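Local coordinates for protein beta-galactosidase (PDB 4MAD) that probably hydrolyses terminal non-reducing beta-D-galactose residues from beta-D-galactosides as a member of glycosyl hydrolase family 35, at residues Val422-Glu427 against Val443-Glu448; Tyr184-Ile189 against Glu215-Thr220; Glu49-Lys54 against Ala349-Arg354; Val359-His364 against Ile573-Leu578. All coordinates share one frame; numbering follows the deposited sequence.

Contact 1: Val422-Glu427 against Val443-Glu448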
loop_
_atom_site.group_PDB
_atom_site.type_symbol
_atom_site.label_atom_id
_atom_site.label_comp_id
_atom_site.label_asym_id
_atom_site.label_seq_id
_atom_site.Cartn_x
_atom_site.Cartn_y
_atom_site.Cartn_z
ATOM N N VAL A 422 23.232 11.178 -7.359
ATOM C CA VAL A 422 24.168 12.147 -6.931
ATOM C C VAL A 422 24.762 12.952 -8.100
ATOM O O VAL A 422 25.143 12.426 -9.055
ATOM C CB VAL A 422 25.313 11.473 -6.150
ATOM C CG1 VAL A 422 26.228 12.458 -5.578
ATOM C CG2 VAL A 422 24.772 10.619 -5.107
ATOM N N TYR A 423 24.805 14.259 -7.909
ATOM C CA TYR A 423 25.292 15.243 -8.843
ATOM C C TYR A 423 26.281 16.192 -8.159
ATOM O O TYR A 423 26.036 16.637 -7.068
ATOM C CB TYR A 423 24.140 16.062 -9.444
ATOM C CG TYR A 423 23.045 15.169 -10.020
ATOM C CD1 TYR A 423 23.043 14.812 -11.348
ATOM C CD2 TYR A 423 22.072 14.630 -9.215
ATOM C CE1 TYR A 423 22.086 13.968 -11.849
ATOM C CE2 TYR A 423 21.111 13.816 -9.705
ATOM C CZ TYR A 423 21.122 13.474 -11.023
ATOM O OH TYR A 423 20.173 12.650 -11.480
ATOM N N VAL A 424 27.357 16.485 -8.861
ATOM C CA VAL A 424 28.330 17.435 -8.413
ATOM C C VAL A 424 28.499 18.471 -9.532
ATOM O O VAL A 424 28.810 18.128 -10.613
ATOM C CB VAL A 424 29.674 16.746 -8.149
ATOM C CG1 VAL A 424 30.712 17.737 -7.982
ATOM C CG2 VAL A 424 29.593 15.859 -6.946
ATOM N N ASN A 425 28.233 19.725 -9.228
ATOM C CA ASN A 425 28.386 20.815 -10.171
ATOM C C ASN A 425 27.606 20.513 -11.460
ATOM O O ASN A 425 28.040 20.802 -12.515
ATOM C CB ASN A 425 29.841 21.085 -10.467
ATOM C CG ASN A 425 30.511 21.872 -9.388
ATOM O OD1 ASN A 425 29.896 22.642 -8.738
ATOM N ND2 ASN A 425 31.774 21.665 -9.225
ATOM N N GLY A 426 26.457 19.920 -11.297
ATOM C CA GLY A 426 25.565 19.721 -12.393
ATOM C C GLY A 426 25.914 18.549 -13.276
ATOM O O GLY A 426 25.307 18.361 -14.304
ATOM N N GLU A 427 26.864 17.749 -12.845
ATOM C CA GLU A 427 27.256 16.542 -13.517
ATOM C C GLU A 427 26.836 15.319 -12.716
ATOM O O GLU A 427 26.960 15.316 -11.566
ATOM C CB GLU A 427 28.760 16.468 -13.641
ATOM C CG GLU A 427 29.417 17.437 -14.557
ATOM C CD GLU A 427 30.911 17.125 -14.688
ATOM O OE1 GLU A 427 31.696 17.564 -13.849
ATOM O OE2 GLU A 427 31.287 16.401 -15.618
ATOM N N VAL A 443 33.912 10.589 -5.629
ATOM C CA VAL A 443 33.801 11.838 -6.336
ATOM C C VAL A 443 35.140 12.517 -6.441
ATOM O O VAL A 443 36.006 12.225 -5.683
ATOM C CB VAL A 443 32.867 12.764 -5.675
ATOM C CG1 VAL A 443 31.514 12.150 -5.629
ATOM C CG2 VAL A 443 33.341 13.078 -4.345
ATOM N N GLU A 444 35.299 13.384 -7.429
ATOM C CA GLU A 444 36.499 14.157 -7.588
ATOM C C GLU A 444 36.175 15.626 -7.527
ATOM O O GLU A 444 35.593 16.141 -8.436
ATOM C CB GLU A 444 37.099 13.889 -8.931
ATOM C CG GLU A 444 37.358 12.479 -9.173
ATOM C CD GLU A 444 38.599 12.053 -8.508
ATOM O OE1 GLU A 444 39.182 12.890 -7.846
ATOM O OE2 GLU A 444 39.015 10.905 -8.660
ATOM N N LEU A 445 36.566 16.281 -6.454
ATOM C CA LEU A 445 36.232 17.654 -6.249
ATOM C C LEU A 445 37.423 18.523 -6.536
ATOM O O LEU A 445 38.206 18.785 -5.674
ATOM C CB LEU A 445 35.816 17.839 -4.822
ATOM C CG LEU A 445 34.692 16.884 -4.509
ATOM C CD1 LEU A 445 34.416 16.838 -3.105
ATOM C CD2 LEU A 445 33.514 17.328 -5.248
ATOM N N THR A 446 37.552 18.936 -7.773
ATOM C CA THR A 446 38.706 19.691 -8.155
ATOM C C THR A 446 38.483 21.159 -8.266
ATOM O O THR A 446 39.415 21.883 -8.393
ATOM C CB THR A 446 39.203 19.229 -9.456
ATOM O OG1 THR A 446 38.129 19.281 -10.363
ATOM C CG2 THR A 446 39.651 17.835 -9.352
ATOM N N GLU A 447 37.248 21.601 -8.260
ATOM C CA GLU A 447 36.987 23.014 -8.331
ATOM C C GLU A 447 37.082 23.696 -6.994
ATOM O O GLU A 447 37.101 23.052 -6.014
ATOM C CB GLU A 447 35.667 23.310 -9.052
ATOM C CG GLU A 447 35.606 22.775 -10.503
ATOM C CD GLU A 447 36.157 23.730 -11.601
ATOM O OE1 GLU A 447 35.949 24.939 -11.550
ATOM O OE2 GLU A 447 36.773 23.238 -12.551
ATOM N N GLU A 448 37.126 25.020 -6.974
ATOM C CA GLU A 448 37.144 25.777 -5.736
ATOM C C GLU A 448 35.897 25.586 -4.906
ATOM O O GLU A 448 35.942 25.640 -3.727
ATOM C CB GLU A 448 37.281 27.264 -6.016
ATOM C CG GLU A 448 38.626 27.674 -6.501
ATOM C CD GLU A 448 39.718 27.160 -5.620
ATOM O OE1 GLU A 448 39.829 27.619 -4.467
ATOM O OE2 GLU A 448 40.466 26.282 -6.056
#

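Contact 2: Tyr184-Ile189 against Glu215-Thr220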
loop_
_atom_site.group_PDB
_atom_site.type_symbol
_atom_site.label_atom_id
_atom_site.label_comp_id
_atom_site.label_asym_id
_atom_site.label_seq_id
_atom_site.Cartn_x
_atom_site.Cartn_y
_atom_site.Cartn_z
ATOM N N TYR A 184 -5.615 -2.083 26.324
ATOM C CA TYR A 184 -6.042 -0.740 26.155
ATOM C C TYR A 184 -6.760 -0.553 24.816
ATOM O O TYR A 184 -7.743 0.121 24.702
ATOM C CB TYR A 184 -4.854 0.164 26.224
ATOM C CG TYR A 184 -5.229 1.595 26.147
ATOM C CD1 TYR A 184 -5.516 2.300 27.279
ATOM C CD2 TYR A 184 -5.325 2.231 24.948
ATOM C CE1 TYR A 184 -5.871 3.593 27.224
ATOM C CE2 TYR A 184 -5.661 3.543 24.879
ATOM C CZ TYR A 184 -5.945 4.227 26.027
ATOM O OH TYR A 184 -6.309 5.546 25.997
ATOM N N LEU A 185 -6.206 -1.161 23.801
ATOM C CA LEU A 185 -6.809 -1.124 22.468
ATOM C C LEU A 185 -8.188 -1.783 22.430
ATOM O O LEU A 185 -9.096 -1.235 21.912
ATOM C CB LEU A 185 -5.908 -1.824 21.472
ATOM C CG LEU A 185 -5.878 -1.293 20.080
ATOM C CD1 LEU A 185 -5.741 0.182 20.079
ATOM C CD2 LEU A 185 -4.759 -1.910 19.292
ATOM N N ARG A 186 -8.305 -2.923 23.069
ATOM C CA ARG A 186 -9.564 -3.626 23.100
ATOM C C ARG A 186 -10.647 -2.788 23.758
ATOM O O ARG A 186 -11.731 -2.668 23.308
ATOM C CB ARG A 186 -9.358 -4.884 23.906
ATOM C CG ARG A 186 -10.577 -5.671 24.307
ATOM C CD ARG A 186 -10.309 -6.513 25.507
ATOM N NE ARG A 186 -10.067 -5.763 26.736
ATOM C CZ ARG A 186 -9.556 -6.270 27.844
ATOM N NH1 ARG A 186 -9.258 -7.538 27.919
ATOM N NH2 ARG A 186 -9.365 -5.519 28.889
ATOM N N ASP A 187 -10.271 -2.227 24.878
ATOM C CA ASP A 187 -11.159 -1.381 25.632
ATOM C C ASP A 187 -11.523 -0.121 24.893
ATOM O O ASP A 187 -12.638 0.327 24.937
ATOM C CB ASP A 187 -10.584 -1.055 26.995
ATOM C CG ASP A 187 -10.488 -2.269 27.896
ATOM O OD1 ASP A 187 -11.034 -3.317 27.593
ATOM O OD2 ASP A 187 -9.822 -2.145 28.907
ATOM N N GLY A 188 -10.538 0.449 24.229
ATOM C CA GLY A 188 -10.756 1.617 23.435
ATOM C C GLY A 188 -11.693 1.407 22.269
ATOM O O GLY A 188 -12.513 2.225 22.016
ATOM N N ILE A 189 -11.546 0.313 21.544
ATOM C CA ILE A 189 -12.485 -0.016 20.485
ATOM C C ILE A 189 -13.869 -0.332 21.055
ATOM O O ILE A 189 -14.878 0.061 20.519
ATOM C CB ILE A 189 -11.969 -1.156 19.593
ATOM C CG1 ILE A 189 -10.797 -0.652 18.784
ATOM C CG2 ILE A 189 -12.999 -1.643 18.663
ATOM C CD1 ILE A 189 -10.030 -1.675 18.138
ATOM N N GLU A 215 -7.077 -11.307 26.472
ATOM C CA GLU A 215 -7.971 -11.952 27.349
ATOM C C GLU A 215 -9.349 -11.455 27.004
ATOM O O GLU A 215 -9.579 -10.304 26.847
ATOM C CB GLU A 215 -7.627 -11.629 28.807
ATOM C CG GLU A 215 -8.524 -12.239 29.802
ATOM C CD GLU A 215 -8.561 -13.769 29.760
ATOM O OE1 GLU A 215 -8.274 -14.354 28.724
ATOM O OE2 GLU A 215 -8.911 -14.393 30.776
ATOM N N GLY A 216 -10.248 -12.413 26.903
ATOM C CA GLY A 216 -11.644 -12.213 26.617
ATOM C C GLY A 216 -12.012 -12.081 25.164
ATOM O O GLY A 216 -13.126 -11.858 24.864
ATOM N N ILE A 217 -11.042 -12.228 24.276
ATOM C CA ILE A 217 -11.238 -11.938 22.868
ATOM C C ILE A 217 -11.010 -13.141 21.921
ATOM O O ILE A 217 -10.007 -13.774 21.994
ATOM C CB ILE A 217 -10.339 -10.744 22.456
ATOM C CG1 ILE A 217 -10.717 -9.474 23.213
ATOM C CG2 ILE A 217 -10.433 -10.522 21.035
ATOM C CD1 ILE A 217 -12.081 -9.004 22.976
ATOM N N PHE A 218 -11.950 -13.377 21.023
ATOM C CA PHE A 218 -11.894 -14.453 20.041
ATOM C C PHE A 218 -10.635 -14.298 19.181
ATOM O O PHE A 218 -10.350 -13.254 18.740
ATOM C CB PHE A 218 -13.153 -14.337 19.176
ATOM C CG PHE A 218 -13.287 -15.373 18.101
ATOM C CD1 PHE A 218 -13.242 -16.703 18.381
ATOM C CD2 PHE A 218 -13.504 -15.004 16.802
ATOM C CE1 PHE A 218 -13.366 -17.616 17.395
ATOM C CE2 PHE A 218 -13.619 -15.922 15.835
ATOM C CZ PHE A 218 -13.549 -17.217 16.131
ATOM N N GLU A 219 -9.951 -15.394 18.926
ATOM C CA GLU A 219 -8.785 -15.406 18.060
ATOM C C GLU A 219 -9.035 -16.175 16.749
ATOM O O GLU A 219 -9.728 -17.154 16.729
ATOM C CB GLU A 219 -7.537 -15.934 18.788
ATOM C CG GLU A 219 -6.283 -16.146 17.988
ATOM C CD GLU A 219 -5.554 -14.855 17.636
ATOM O OE1 GLU A 219 -6.199 -13.982 17.113
ATOM O OE2 GLU A 219 -4.345 -14.759 17.868
ATOM N N THR A 220 -8.432 -15.685 15.686
ATOM C CA THR A 220 -8.484 -16.321 14.385
ATOM C C THR A 220 -7.048 -16.515 13.932
ATOM O O THR A 220 -6.212 -15.916 14.480
ATOM C CB THR A 220 -9.214 -15.462 13.379
ATOM O OG1 THR A 220 -8.616 -14.189 13.268
ATOM C CG2 THR A 220 -10.669 -15.301 13.775
#

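Contact 3: Glu49-Lys54 against Ala349-Arg354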
loop_
_atom_site.group_PDB
_atom_site.type_symbol
_atom_site.label_atom_id
_atom_site.label_comp_id
_atom_site.label_asym_id
_atom_site.label_seq_id
_atom_site.Cartn_x
_atom_site.Cartn_y
_atom_site.Cartn_z
ATOM N N GLU A 49 -18.761 -0.688 -6.620
ATOM C CA GLU A 49 -19.927 -1.537 -6.778
ATOM C C GLU A 49 -19.640 -2.719 -7.676
ATOM O O GLU A 49 -20.053 -3.796 -7.426
ATOM C CB GLU A 49 -21.105 -0.749 -7.311
ATOM C CG GLU A 49 -22.365 -1.601 -7.443
ATOM C CD GLU A 49 -23.639 -0.799 -7.474
ATOM O OE1 GLU A 49 -23.640 0.370 -7.711
ATOM O OE2 GLU A 49 -24.671 -1.372 -7.277
ATOM N N ASP A 50 -18.892 -2.490 -8.718
ATOM C CA ASP A 50 -18.622 -3.549 -9.652
ATOM C C ASP A 50 -17.903 -4.675 -8.938
ATOM O O ASP A 50 -18.265 -5.801 -9.061
ATOM C CB ASP A 50 -17.722 -3.046 -10.763
ATOM C CG ASP A 50 -17.332 -4.142 -11.740
ATOM O OD1 ASP A 50 -18.163 -4.528 -12.535
ATOM O OD2 ASP A 50 -16.212 -4.641 -11.689
ATOM N N ARG A 51 -16.858 -4.337 -8.189
ATOM C CA ARG A 51 -16.112 -5.373 -7.536
ATOM C C ARG A 51 -16.908 -6.094 -6.486
ATOM O O ARG A 51 -16.836 -7.257 -6.384
ATOM C CB ARG A 51 -14.811 -4.850 -6.978
ATOM C CG ARG A 51 -14.113 -3.880 -7.880
ATOM C CD ARG A 51 -13.367 -4.523 -9.018
ATOM N NE ARG A 51 -12.386 -3.642 -9.621
ATOM C CZ ARG A 51 -12.579 -2.962 -10.737
ATOM N NH1 ARG A 51 -13.701 -3.057 -11.380
ATOM N NH2 ARG A 51 -11.652 -2.174 -11.215
ATOM N N LEU A 52 -17.665 -5.340 -5.713
ATOM C CA LEU A 52 -18.480 -5.934 -4.677
ATOM C C LEU A 52 -19.538 -6.878 -5.249
ATOM O O LEU A 52 -19.748 -7.889 -4.728
ATOM C CB LEU A 52 -19.131 -4.876 -3.797
ATOM C CG LEU A 52 -18.106 -4.105 -2.999
ATOM C CD1 LEU A 52 -18.576 -2.839 -2.461
ATOM C CD2 LEU A 52 -17.555 -4.986 -1.939
ATOM N N LEU A 53 -20.138 -6.508 -6.365
ATOM C CA LEU A 53 -21.117 -7.333 -7.015
ATOM C C LEU A 53 -20.492 -8.650 -7.425
ATOM O O LEU A 53 -21.109 -9.686 -7.338
ATOM C CB LEU A 53 -21.636 -6.612 -8.246
ATOM C CG LEU A 53 -22.664 -5.536 -8.003
ATOM C CD1 LEU A 53 -22.930 -4.781 -9.174
ATOM C CD2 LEU A 53 -23.888 -6.072 -7.461
ATOM N N LYS A 54 -19.258 -8.566 -7.885
ATOM C CA LYS A 54 -18.499 -9.756 -8.254
ATOM C C LYS A 54 -18.223 -10.697 -7.065
ATOM O O LYS A 54 -18.361 -11.875 -7.148
ATOM C CB LYS A 54 -17.221 -9.403 -8.992
ATOM C CG LYS A 54 -17.468 -8.927 -10.407
ATOM C CD LYS A 54 -16.390 -8.110 -11.055
ATOM C CE LYS A 54 -16.658 -7.905 -12.488
ATOM N NZ LYS A 54 -15.834 -6.974 -13.173
ATOM N N ALA A 349 -21.920 -6.743 -16.586
ATOM C CA ALA A 349 -21.282 -6.725 -17.894
ATOM C C ALA A 349 -19.821 -6.391 -17.715
ATOM O O ALA A 349 -19.520 -5.483 -17.002
ATOM C CB ALA A 349 -21.884 -5.665 -18.732
ATOM N N PRO A 350 -18.943 -7.050 -18.421
ATOM C CA PRO A 350 -17.530 -6.757 -18.223
ATOM C C PRO A 350 -17.160 -5.318 -18.586
ATOM O O PRO A 350 -17.760 -4.745 -19.432
ATOM C CB PRO A 350 -16.847 -7.706 -19.176
ATOM C CG PRO A 350 -17.728 -8.801 -19.315
ATOM C CD PRO A 350 -19.109 -8.251 -19.229
ATOM N N ILE A 351 -16.183 -4.751 -17.910
ATOM C CA ILE A 351 -15.769 -3.386 -18.156
ATOM C C ILE A 351 -14.782 -3.374 -19.300
ATOM O O ILE A 351 -13.791 -4.007 -19.264
ATOM C CB ILE A 351 -15.169 -2.764 -16.914
ATOM C CG1 ILE A 351 -16.242 -2.636 -15.858
ATOM C CG2 ILE A 351 -14.638 -1.453 -17.203
ATOM C CD1 ILE A 351 -15.752 -2.346 -14.506
ATOM N N PRO A 352 -15.094 -2.634 -20.335
ATOM C CA PRO A 352 -14.270 -2.690 -21.518
ATOM C C PRO A 352 -12.838 -2.214 -21.278
ATOM O O PRO A 352 -12.631 -1.341 -20.526
ATOM C CB PRO A 352 -14.970 -1.736 -22.461
ATOM C CG PRO A 352 -16.328 -1.745 -22.061
ATOM C CD PRO A 352 -16.341 -1.912 -20.590
ATOM N N LYS A 353 -11.912 -2.870 -21.943
ATOM C CA LYS A 353 -10.513 -2.465 -22.031
ATOM C C LYS A 353 -10.174 -2.077 -23.474
ATOM O O LYS A 353 -10.571 -2.728 -24.348
ATOM C CB LYS A 353 -9.620 -3.586 -21.566
ATOM C CG LYS A 353 -9.533 -3.671 -20.061
ATOM C CD LYS A 353 -10.036 -4.901 -19.507
ATOM C CE LYS A 353 -10.386 -4.823 -17.967
ATOM N NZ LYS A 353 -11.539 -3.888 -17.547
ATOM N N ARG A 354 -9.422 -1.004 -23.672
ATOM C CA ARG A 354 -9.052 -0.523 -24.999
ATOM C C ARG A 354 -7.576 -0.250 -25.104
ATOM O O ARG A 354 -6.954 0.041 -24.116
ATOM C CB ARG A 354 -9.812 0.734 -25.334
ATOM C CG ARG A 354 -11.292 0.521 -25.408
ATOM C CD ARG A 354 -11.627 -0.372 -26.553
ATOM N NE ARG A 354 -13.055 -0.527 -26.751
ATOM C CZ ARG A 354 -13.728 -1.585 -26.375
ATOM N NH1 ARG A 354 -13.107 -2.557 -25.806
ATOM N NH2 ARG A 354 -15.021 -1.645 -26.562
HETATM O O HOH W 1 -17.882 -5.971 -14.805
HETATM O O HOH W 2 -14.733 -6.620 -16.082
#

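Contact 4: Val359-His364 against Ile573-Leu578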
loop_
_atom_site.group_PDB
_atom_site.type_symbol
_atom_site.label_atom_id
_atom_site.label_comp_id
_atom_site.label_asym_id
_atom_site.label_seq_id
_atom_site.Cartn_x
_atom_site.Cartn_y
_atom_site.Cartn_z
ATOM N N VAL A 359 1.525 7.518 -27.597
ATOM C CA VAL A 359 1.566 8.944 -27.250
ATOM C C VAL A 359 2.992 9.490 -27.256
ATOM O O VAL A 359 3.834 9.032 -26.522
ATOM C CB VAL A 359 1.004 9.217 -25.865
ATOM C CG1 VAL A 359 1.188 10.620 -25.464
ATOM C CG2 VAL A 359 -0.372 8.815 -25.759
ATOM N N LYS A 360 3.256 10.465 -28.113
ATOM C CA LYS A 360 4.574 11.060 -28.202
ATOM C C LYS A 360 4.806 12.138 -27.163
ATOM O O LYS A 360 3.941 12.916 -26.878
ATOM C CB LYS A 360 4.821 11.636 -29.585
ATOM C CG LYS A 360 4.510 10.697 -30.677
ATOM C CD LYS A 360 4.959 11.201 -32.004
ATOM C CE LYS A 360 3.871 11.105 -33.000
ATOM N NZ LYS A 360 3.189 9.861 -32.743
ATOM N N PHE A 361 6.008 12.195 -26.653
ATOM C CA PHE A 361 6.272 13.219 -25.699
ATOM C C PHE A 361 6.960 14.349 -26.449
ATOM O O PHE A 361 8.056 14.221 -26.827
ATOM C CB PHE A 361 7.130 12.703 -24.556
ATOM C CG PHE A 361 6.435 11.715 -23.667
ATOM C CD1 PHE A 361 5.235 11.978 -23.109
ATOM C CD2 PHE A 361 6.995 10.530 -23.405
ATOM C CE1 PHE A 361 4.631 11.072 -22.342
ATOM C CE2 PHE A 361 6.391 9.644 -22.624
ATOM C CZ PHE A 361 5.224 9.907 -22.100
ATOM N N THR A 362 6.249 15.456 -26.638
ATOM C CA THR A 362 6.792 16.598 -27.368
ATOM C C THR A 362 7.390 17.641 -26.428
ATOM O O THR A 362 8.190 18.478 -26.845
ATOM C CB THR A 362 5.717 17.269 -28.244
ATOM O OG1 THR A 362 4.718 17.865 -27.407
ATOM C CG2 THR A 362 5.061 16.246 -29.159
ATOM N N GLU A 363 6.998 17.587 -25.160
ATOM C CA GLU A 363 7.487 18.537 -24.168
ATOM C C GLU A 363 8.267 17.836 -23.059
ATOM O O GLU A 363 7.965 16.699 -22.698
ATOM C CB GLU A 363 6.326 19.333 -23.570
ATOM C CG GLU A 363 5.288 19.776 -24.587
ATOM C CD GLU A 363 4.400 20.890 -24.069
ATOM O OE1 GLU A 363 4.807 22.068 -24.161
ATOM O OE2 GLU A 363 3.296 20.589 -23.569
ATOM N N HIS A 364 9.271 18.523 -22.524
ATOM C CA HIS A 364 10.074 17.983 -21.470
ATOM C C HIS A 364 10.552 19.051 -20.440
ATOM O O HIS A 364 10.729 20.193 -20.741
ATOM C CB HIS A 364 11.297 17.321 -22.043
ATOM C CG HIS A 364 11.090 16.626 -23.343
ATOM N ND1 HIS A 364 10.732 15.310 -23.422
ATOM C CD2 HIS A 364 11.300 17.031 -24.610
ATOM C CE1 HIS A 364 10.669 14.948 -24.681
ATOM N NE2 HIS A 364 10.997 15.979 -25.427
ATOM N N ILE A 573 -0.819 13.411 -20.232
ATOM C CA ILE A 573 0.036 12.373 -19.745
ATOM C C ILE A 573 1.373 12.947 -19.368
ATOM O O ILE A 573 2.046 13.480 -20.169
ATOM C CB ILE A 573 0.315 11.357 -20.817
ATOM C CG1 ILE A 573 -0.984 10.831 -21.423
ATOM C CG2 ILE A 573 1.070 10.270 -20.253
ATOM C CD1 ILE A 573 -1.967 10.385 -20.492
ATOM N N ILE A 574 1.721 12.796 -18.111
ATOM C CA ILE A 574 3.014 13.234 -17.622
ATOM C C ILE A 574 3.790 12.113 -16.998
ATOM O O ILE A 574 3.301 11.468 -16.144
ATOM C CB ILE A 574 2.881 14.340 -16.578
ATOM C CG1 ILE A 574 2.298 15.569 -17.223
ATOM C CG2 ILE A 574 4.213 14.711 -16.052
ATOM C CD1 ILE A 574 1.937 16.563 -16.330
ATOM N N LEU A 575 4.987 11.901 -17.484
ATOM C CA LEU A 575 5.779 10.793 -17.059
ATOM C C LEU A 575 7.046 11.336 -16.509
ATOM O O LEU A 575 7.639 12.086 -17.166
ATOM C CB LEU A 575 6.100 9.934 -18.232
ATOM C CG LEU A 575 6.973 8.737 -18.063
ATOM C CD1 LEU A 575 6.653 7.657 -19.038
ATOM C CD2 LEU A 575 8.366 9.127 -18.193
ATOM N N LEU A 576 7.441 10.964 -15.298
ATOM C CA LEU A 576 8.728 11.367 -14.755
ATOM C C LEU A 576 9.633 10.166 -14.854
ATOM O O LEU A 576 9.351 9.176 -14.286
ATOM C CB LEU A 576 8.616 11.790 -13.294
ATOM C CG LEU A 576 9.890 12.080 -12.499
ATOM C CD1 LEU A 576 10.740 13.123 -13.118
ATOM C CD2 LEU A 576 9.623 12.437 -11.028
ATOM N N GLU A 577 10.682 10.278 -15.619
ATOM C CA GLU A 577 11.646 9.230 -15.752
ATOM C C GLU A 577 12.967 9.668 -15.166
ATOM O O GLU A 577 13.411 10.716 -15.409
ATOM C CB GLU A 577 11.847 8.830 -17.190
ATOM C CG GLU A 577 13.149 8.214 -17.454
ATOM C CD GLU A 577 13.250 6.751 -17.000
ATOM O OE1 GLU A 577 12.269 6.017 -17.123
ATOM O OE2 GLU A 577 14.315 6.366 -16.521
ATOM N N LEU A 578 13.491 8.811 -14.321
ATOM C CA LEU A 578 14.709 9.034 -13.575
ATOM C C LEU A 578 16.014 8.959 -14.315
ATOM O O LEU A 578 16.906 9.637 -14.002
ATOM C CB LEU A 578 14.770 8.186 -12.298
ATOM C CG LEU A 578 13.643 8.351 -11.312
ATOM C CD1 LEU A 578 13.824 7.517 -10.070
ATOM C CD2 LEU A 578 13.376 9.762 -11.022
#

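Contact 1: Val422-Glu427 against Val443-Glu448
With chi1 at 168°, Val-424 sends CG1 out trans to its backbone N and against CD2 of Leu-445, 3.9 Å away; Leu-445 meets it with CG turned beside its own backbone N (chi1 -55°). The two side chains cross at about a right angle. The other branch of Val-424, CG2, lies a looser 4.4 Å from CG1 of Val-443, so one valine spans two residues of the facing strand. Further out, ND2 of Asn-425 comes 4.2 Å from CG of Glu-447, a plain van der Waals touch. Asn-425 spends its polar end instead on the backbone of Lys-451, through OD1. Asn-425 and Gly-426, both at positive phi, are the central residues of a type I' turn, and paired backbone bonds between Val-424 and Glu-427 close the tight beta hairpin. Strand 419-424 belongs to the six-stranded antiparallel sheet, between 449-457 and 427-433, whereas 440-445 is an outermost strand of the four-stranded sheet, so the valine-leucine contact joins two sheets of this all-beta region.

Contact 2: Tyr184-Ile189 against Glu215-Thr220
The helical backbone of 184-189 runs past the loop 215-217 without touching it, the CA atoms of Arg-186 and Ile-217 standing 8.5 Å apart. Arg-186 bridges the gap. Its NH1 donates to the backbone O of Glu-215 at 3.0 Å, a bent bond with an N-H...O angle of 135°; the oxygen lies near the guanidinium plane, at its edge. The aliphatic part of the same side chain lies obliquely on Ile-217, with CD 3.8 Å from CG1. In the TIM barrel of the family 35 hydrolases, helix 179-192 is an outer helix between barrel strands 163-167 and 197-202, and the loop leads into the next strand, 218-223. A turn at chi3 (67°) bends the arginine chain back toward its own helix, where NE forms a salt bridge with OD1 of Asp-187 at 2.8 Å. That aspartate steadies the guanidinium from one side while the carbonyl takes NH1. Toward the barrel, Ile-217 and Ile-189 both touch Leu-198 of strand 197-202.

Contact 3: Glu49-Lys54 against Ala349-Arg354
OD2 of Asp-50 is gripped by two cations of its own helix: NZ of Lys-54 at 2.8 Å, on the syn lone pair, and NH1 of Arg-51 at 3.0 Å, on the anti side and 34° out of the carboxylate plane. Arg-51 gets there through a bend at chi2 (-79°), which brings its guanidinium back beside the aspartate. Onto this salt-bridge network Ile-351 comes from the opposite direction and lays CD1 over the face of the Asp-50 carboxylate, 3.7 Å from CG. The same methyl lies 3.8 Å from NH1 of Arg-51, at the guanidinium edge. Two waters supply the polar link between the segments. One donates to OD1 of Asp-50 and to the backbone O of Ala-349 and accepts from NZ of Lys-54; the second accepts from that NZ and from N of Ile-351. Without the Asp-50 carboxylate, as with an alanine here, Lys-54 and Arg-51 are likely to lose their shared counter-charge. The loop is pinned further by Lys-353, whose NZ donates to O of Ile-351 at 2.8 Å and pairs with Asp-527. Helix 48-58 lies over barrel strand 34-38, where Arg-51 and Leu-52 touch Met-38, and beside helix 87-97; 349-354 passes beside it, part of the connection from helix 327-339 to strand 357-366 of the antiparallel sheet.

Contact 4: Val359-His364 against Ile573-Leu578
Phe-361 points the far end of its ring at Leu-575 and Ile-573: CZ stands 4.0 Å from CB of Leu-575 and 4.1 Å from its CD1, while CE1 lies 4.2 Å from CG2 of Ile-573. The same CE1 is 4.1 Å from the backbone O of Ile-573, a van der Waals neighbour. Both partners meet the ring obliquely, and the side chains of Phe-361 and Leu-575 cross at about a right angle. Leu-575 holds CG trans to its backbone N (chi1 177°), bringing CD1 as well as CB against the ring. All three residues are buried and the side-chain contacts are all apolar. A second shell fixes them: Val-585 touches both Phe-361 and Leu-575, Phe-587 backs Ile-573, and Val-540, Val-542 and Trp-535 close in on the aliphatic pair. Losing the Phe-361 ring to an alanine is likely to open a gap beside Leu-575 and Ile-573. The backbone of Phe-361 is hydrogen-bonded to that of Gln-583. This is the hydrophobic core of a beta domain beyond the barrel: strands 357-366 and 569-577 flank strand 514-522 in one eight-stranded antiparallel sheet, which curls so that Phe-361, two strands along from 569-577, meets it across the interior, where Val-585 and Phe-587 of strand 584-588 also pack.

How the contacts relate
Contact 4 is the buried one, contacts 1 and 3 are half covered, and contact 2 lies at the surface; the chemistry follows. Contact 4 is a phenylalanine among aliphatics, and contact 1 is an aliphatic touch between two sheets. Contacts 2 and 3 each rely on charged side chains of a TIM-barrel helix, one gripping a loop carbonyl directly, the other working largely through water. Strand 357-366 of contact 4 begins three residues after the linker segment of contact 3, yet the nearest atoms of the two contacts are about 11 Å apart. Contact 1 is nested in the loop that contact 4 closes, whereas contact 2 is nested in that of contact 3, on the far side of the chain's centre from contact 1.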